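Local structure of penicillin-binding protein (Bacillus halodurans, 3TG9) at residues B[50-61]-B[225-233]. The protein probably acts as a penicillin-recognising enzyme of the beta-lactamase family, forming an acyl-enzyme with beta-lactams or related peptides. Sequence-based numbering, arbitrary orientation.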
# COMPACT_ATOMS: atom_id res chain seq x y z
N ARG B 50 5.18 -3.81 -16.17
CA ARG B 50 6.28 -3.10 -15.52
C ARG B 50 6.67 -3.73 -14.19
O ARG B 50 5.81 -4.09 -13.39
CB ARG B 50 5.93 -1.64 -15.28
CG ARG B 50 5.96 -0.81 -16.50
CD ARG B 50 4.55 -0.55 -17.02
NE ARG B 50 4.57 0.68 -17.78
CZ ARG B 50 3.60 1.58 -17.77
NH1 ARG B 50 2.50 1.36 -17.07
NH2 ARG B 50 3.74 2.68 -18.50
N PHE B 51 7.98 -3.84 -13.97
CA PHE B 51 8.52 -4.43 -12.75
C PHE B 51 9.44 -3.44 -12.05
O PHE B 51 10.20 -2.72 -12.70
CB PHE B 51 9.31 -5.70 -13.07
CG PHE B 51 8.47 -6.82 -13.60
CD1 PHE B 51 7.96 -7.78 -12.75
CD2 PHE B 51 8.23 -6.94 -14.97
CE1 PHE B 51 7.21 -8.83 -13.24
CE2 PHE B 51 7.49 -7.98 -15.46
CZ PHE B 51 6.97 -8.93 -14.59
N GLY B 52 9.38 -3.42 -10.72
CA GLY B 52 10.37 -2.68 -9.94
C GLY B 52 11.69 -3.41 -10.06
O GLY B 52 11.72 -4.64 -10.14
N ILE B 53 12.80 -2.67 -10.07
CA ILE B 53 14.12 -3.29 -10.28
C ILE B 53 15.14 -3.04 -9.16
O ILE B 53 16.33 -3.37 -9.31
CB ILE B 53 14.72 -2.87 -11.64
CG1 ILE B 53 15.19 -1.42 -11.62
CG2 ILE B 53 13.68 -3.06 -12.77
CD1 ILE B 53 15.74 -0.94 -12.97
N ALA B 54 14.69 -2.46 -8.05
CA ALA B 54 15.58 -2.22 -6.92
C ALA B 54 16.85 -1.51 -7.37
O ALA B 54 16.77 -0.55 -8.14
CB ALA B 54 15.90 -3.54 -6.24
N SER B 55 18.01 -1.98 -6.91
CA SER B 55 19.31 -1.40 -7.25
C SER B 55 19.69 -1.43 -8.75
O SER B 55 20.69 -0.84 -9.14
CB SER B 55 20.44 -2.08 -6.46
OG SER B 55 20.42 -1.68 -5.10
N GLY B 56 18.92 -2.12 -9.57
CA GLY B 56 19.21 -2.14 -10.99
C GLY B 56 19.38 -0.74 -11.56
O GLY B 56 20.16 -0.53 -12.48
N CYS B 57 18.63 0.22 -11.02
CA CYS B 57 18.56 1.56 -11.60
C CYS B 57 19.62 2.54 -11.08
O CYS B 57 19.60 3.73 -11.42
CB CYS B 57 17.16 2.16 -11.43
SG CYS B 57 16.69 2.44 -9.73
N LYS B 58 20.54 2.05 -10.25
CA LYS B 58 21.73 2.82 -9.90
C LYS B 58 22.48 3.19 -11.18
O LYS B 58 23.15 4.23 -11.23
CB LYS B 58 22.66 2.04 -8.97
CG LYS B 58 22.22 2.04 -7.52
CD LYS B 58 23.36 1.60 -6.60
CE LYS B 58 22.98 1.82 -5.15
NZ LYS B 58 21.91 0.89 -4.72
N LEU B 59 22.37 2.35 -12.20
CA LEU B 59 22.96 2.61 -13.51
C LEU B 59 22.41 3.89 -14.15
O LEU B 59 23.17 4.64 -14.78
CB LEU B 59 22.73 1.43 -14.46
CG LEU B 59 23.20 1.60 -15.91
CD1 LEU B 59 24.67 1.99 -15.98
CD2 LEU B 59 22.97 0.33 -16.69
N PHE B 60 21.10 4.12 -14.01
CA PHE B 60 20.47 5.31 -14.58
C PHE B 60 20.99 6.54 -13.85
O PHE B 60 21.12 7.61 -14.44
CB PHE B 60 18.93 5.28 -14.44
CG PHE B 60 18.29 3.98 -14.86
CD1 PHE B 60 18.98 3.03 -15.59
CD2 PHE B 60 16.96 3.72 -14.54
CE1 PHE B 60 18.38 1.84 -15.97
CE2 PHE B 60 16.35 2.53 -14.91
CZ PHE B 60 17.07 1.59 -15.63
N THR B 61 21.27 6.39 -12.56
CA THR B 61 21.83 7.49 -11.78
C THR B 61 23.22 7.82 -12.29
O THR B 61 23.57 8.99 -12.45
CB THR B 61 21.89 7.14 -10.29
OG1 THR B 61 20.58 6.76 -9.84
CG2 THR B 61 22.36 8.33 -9.48
N GLY B 225 14.00 5.83 -6.39
CA GLY B 225 14.90 6.96 -6.36
C GLY B 225 16.25 6.64 -6.97
O GLY B 225 16.40 5.68 -7.73
N SER B 226 17.24 7.46 -6.63
CA SER B 226 18.56 7.37 -7.25
C SER B 226 19.34 6.13 -6.82
O SER B 226 20.34 5.78 -7.44
CB SER B 226 19.36 8.65 -6.96
OG SER B 226 19.40 8.92 -5.57
N ASP B 227 18.89 5.46 -5.76
CA ASP B 227 19.55 4.24 -5.32
C ASP B 227 18.78 2.96 -5.65
O ASP B 227 19.34 1.86 -5.60
CB ASP B 227 19.90 4.30 -3.83
CG ASP B 227 18.69 4.12 -2.94
OD1 ASP B 227 17.55 4.45 -3.36
OD2 ASP B 227 18.88 3.65 -1.81
N GLY B 228 17.51 3.09 -6.02
CA GLY B 228 16.75 1.93 -6.44
C GLY B 228 15.26 2.17 -6.59
O GLY B 228 14.75 3.25 -6.27
N GLY B 229 14.57 1.17 -7.12
CA GLY B 229 13.12 1.18 -7.09
C GLY B 229 12.40 1.65 -8.34
O GLY B 229 11.17 1.77 -8.32
N ALA B 230 13.13 1.94 -9.42
CA ALA B 230 12.48 2.34 -10.67
C ALA B 230 11.77 1.15 -11.32
O ALA B 230 12.05 -0.01 -10.99
CB ALA B 230 13.47 2.96 -11.63
N TYR B 231 10.85 1.44 -12.24
CA TYR B 231 10.09 0.41 -12.94
C TYR B 231 10.43 0.41 -14.43
O TYR B 231 10.58 1.47 -15.02
CB TYR B 231 8.59 0.64 -12.80
CG TYR B 231 8.00 0.38 -11.41
CD1 TYR B 231 7.33 -0.81 -11.13
CD2 TYR B 231 8.10 1.33 -10.39
CE1 TYR B 231 6.78 -1.06 -9.88
CE2 TYR B 231 7.54 1.08 -9.12
CZ TYR B 231 6.89 -0.11 -8.87
OH TYR B 231 6.33 -0.37 -7.64
N VAL B 232 10.55 -0.77 -15.02
CA VAL B 232 10.70 -0.89 -16.46
C VAL B 232 10.02 -2.16 -16.90
O VAL B 232 9.67 -3.00 -16.07
CB VAL B 232 12.18 -0.97 -16.89
CG1 VAL B 232 12.96 0.26 -16.43
CG2 VAL B 232 12.81 -2.24 -16.35
N THR B 233 9.84 -2.30 -18.22
CA THR B 233 9.50 -3.57 -18.84
C THR B 233 10.81 -4.19 -19.32
O THR B 233 11.80 -3.47 -19.50
CB THR B 233 8.61 -3.37 -20.07
OG1 THR B 233 9.31 -2.56 -21.02
CG2 THR B 233 7.29 -2.69 -19.70
O HOH W 1 17.54 5.64 -10.37
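Arg-50 runs its CG alongside CG2 of Thr-233 before its guanidinium leaves for the carbonyl of Glu-188. Next, Phe-51 and Val-232 form the antiparallel hydrogen-bonded pair of a two-stranded sheet: Phe-51 N reaches Val-232 O at 2.8 Å, nearly straight at 174°, and Val-232 N answers to Phe-51 O. Gly-52 lays its CA over one face of the Tyr-231 ring, 4.1 Å from the centroid, a CH-pi contact. Just past the strand, Ile-53 N donates to Ala-230 O, nearly along the C=O axis, and its CG2 packs crosswise on CG2 of Val-232. Where the chain turns, Ala-54 O accepts a hydrogen bond from Gly-229 N, which lies above the carbonyl plane. Ser-55 follows, its OG hydrogen-bonded to Tyr-152 OH. Cys-57 holds its sulfur between backbone N and carbonyl carbon (chi1 64°), which sets SG 3.3 Å from Gly-228 CA and lets it take a weak bond from Ala-230 N; a water joins Cys-57 O to Gly-225 O. Lys-58 stretches out and bends at its last torsion to put NZ in the carbonyl plane of Asp-227, 2.9 Å from its O. One helical turn on, Thr-61 OG1 donates to Ser-226 O at 2.6 Å. Ser-55 and Lys-58 match the SxxK motif of penicillin-recognising enzymes; the Asp-227 carbonyl, with hydrogen bonds to Tyr-152 OH and Asn-154 OD1, holds the lysine amine near Ser-55 OG, the likely nucleophile.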